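PDB 2WBT: B-129 from Sulfolobus virus 1, which binds zinc through two zinc fingers, is essential for the function of this virus and probably binds DNA. Local coordinates for residues A[102-107]-A[118-123]. Residues are numbered along the deposited sequence; the frame is centred on the assembly and turned at random.
Sequences VCPVCK and DHVCKK. With ZN (zinc ion), chain D.
The thiolate sulfur of C103 is gripped by three partners in this second C2H2 zinc finger: the zinc ion, 2.3 Å from SG, and two backbone amides of its own CxxC knuckle. V105 N lies 3.5 Å from C103 SG with an N-H...S angle of 153°; C106 N makes a straighter but weak bond to the same sulfur. Such donors probably offset part of the thiolate charge. A backbone hydrogen bond from K107 N to C103 O, 2.9 Å long, closes the turn that brings C106 SG to the same metal. Helix 113-122 supplies H119, whose CG is anti to the backbone N (chi1 161°), directing the ring toward the knuckle; its NE2 binds zinc at 2.0 Å. Both sulfurs meet the edge of this imidazole, C103 SG lying 86° off the ring normal, as expected when all three ligate one ion. H124, beyond the helix, completes the Cys2His2 site, and F110 packs against the H119 ring. Next to the metal, V120 adds the apolar part of the contact: its CG2 packs against C103 CB at 4.0 Å and reaches P104 CD at 4.2 Å.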
# COMPACT_ATOMS: atom_id res chain seq x y z
N VAL A 102 -5.79 1.05 -20.27
CA VAL A 102 -4.52 0.93 -19.54
C VAL A 102 -4.78 0.77 -18.05
O VAL A 102 -5.65 1.44 -17.48
CB VAL A 102 -3.62 2.17 -19.75
CG1 VAL A 102 -2.21 1.88 -19.26
CG2 VAL A 102 -3.60 2.57 -21.22
N CYS A 103 -4.03 -0.13 -17.43
CA CYS A 103 -4.11 -0.33 -15.98
C CYS A 103 -3.39 0.81 -15.26
O CYS A 103 -2.20 1.02 -15.49
CB CYS A 103 -3.51 -1.68 -15.59
SG CYS A 103 -3.29 -1.92 -13.81
N PRO A 104 -4.11 1.53 -14.36
CA PRO A 104 -3.55 2.72 -13.70
C PRO A 104 -2.32 2.40 -12.85
O PRO A 104 -1.59 3.31 -12.47
CB PRO A 104 -4.70 3.19 -12.80
CG PRO A 104 -5.53 1.99 -12.58
CD PRO A 104 -5.48 1.26 -13.88
N VAL A 105 -2.11 1.12 -12.57
CA VAL A 105 -1.04 0.66 -11.70
C VAL A 105 0.22 0.27 -12.48
O VAL A 105 1.28 0.86 -12.28
CB VAL A 105 -1.50 -0.55 -10.85
CG1 VAL A 105 -0.46 -0.90 -9.80
CG2 VAL A 105 -2.85 -0.26 -10.20
N CYS A 106 0.09 -0.71 -13.37
CA CYS A 106 1.24 -1.29 -14.09
C CYS A 106 1.42 -0.80 -15.53
O CYS A 106 2.47 -1.03 -16.13
CB CYS A 106 1.16 -2.81 -14.08
SG CYS A 106 0.03 -3.51 -15.29
N LYS A 107 0.40 -0.16 -16.09
CA LYS A 107 0.49 0.46 -17.42
C LYS A 107 0.46 -0.54 -18.59
O LYS A 107 0.91 -0.23 -19.69
CB LYS A 107 1.74 1.34 -17.53
CG LYS A 107 1.77 2.45 -16.51
CD LYS A 107 0.81 3.55 -16.91
CE LYS A 107 0.35 4.35 -15.71
NZ LYS A 107 -0.10 5.72 -16.10
N ASP A 118 -10.48 -6.97 -15.00
CA ASP A 118 -10.08 -8.30 -14.53
C ASP A 118 -8.60 -8.31 -14.14
O ASP A 118 -8.22 -8.94 -13.16
CB ASP A 118 -10.32 -9.38 -15.59
CG ASP A 118 -11.77 -9.47 -16.03
OD1 ASP A 118 -12.66 -8.98 -15.29
OD2 ASP A 118 -12.03 -10.03 -17.11
N HIS A 119 -7.79 -7.61 -14.93
CA HIS A 119 -6.35 -7.52 -14.66
C HIS A 119 -6.05 -6.81 -13.34
O HIS A 119 -5.26 -7.30 -12.53
CB HIS A 119 -5.62 -6.82 -15.81
CG HIS A 119 -4.27 -6.29 -15.44
ND1 HIS A 119 -3.12 -7.06 -15.47
CD2 HIS A 119 -3.89 -5.05 -15.06
CE1 HIS A 119 -2.09 -6.32 -15.11
NE2 HIS A 119 -2.53 -5.09 -14.85
N VAL A 120 -6.68 -5.66 -13.12
CA VAL A 120 -6.45 -4.88 -11.90
C VAL A 120 -6.93 -5.63 -10.64
O VAL A 120 -6.44 -5.39 -9.54
CB VAL A 120 -7.12 -3.49 -11.97
CG1 VAL A 120 -6.93 -2.71 -10.67
CG2 VAL A 120 -6.56 -2.70 -13.14
N CYS A 121 -7.88 -6.55 -10.83
CA CYS A 121 -8.34 -7.41 -9.74
C CYS A 121 -7.44 -8.64 -9.57
O CYS A 121 -7.09 -9.01 -8.44
CB CYS A 121 -9.77 -7.87 -9.99
SG CYS A 121 -10.45 -8.97 -8.71
N LYS A 122 -7.08 -9.29 -10.67
CA LYS A 122 -6.30 -10.53 -10.62
C LYS A 122 -4.84 -10.32 -10.21
O LYS A 122 -4.31 -11.11 -9.44
CB LYS A 122 -6.33 -11.25 -11.96
CG LYS A 122 -7.58 -12.08 -12.19
CD LYS A 122 -7.54 -12.83 -13.52
CE LYS A 122 -6.79 -12.08 -14.63
NZ LYS A 122 -7.16 -12.57 -15.99
N LYS A 123 -4.20 -9.28 -10.75
CA LYS A 123 -2.77 -9.06 -10.50
C LYS A 123 -2.44 -7.84 -9.64
O LYS A 123 -1.27 -7.60 -9.34
CB LYS A 123 -2.01 -9.02 -11.83
CG LYS A 123 -1.60 -10.41 -12.30
CD LYS A 123 -1.30 -10.47 -13.79
CE LYS A 123 0.04 -9.83 -14.13
NZ LYS A 123 0.33 -9.98 -15.58
ZN ZN D . -1.65 -3.47 -13.99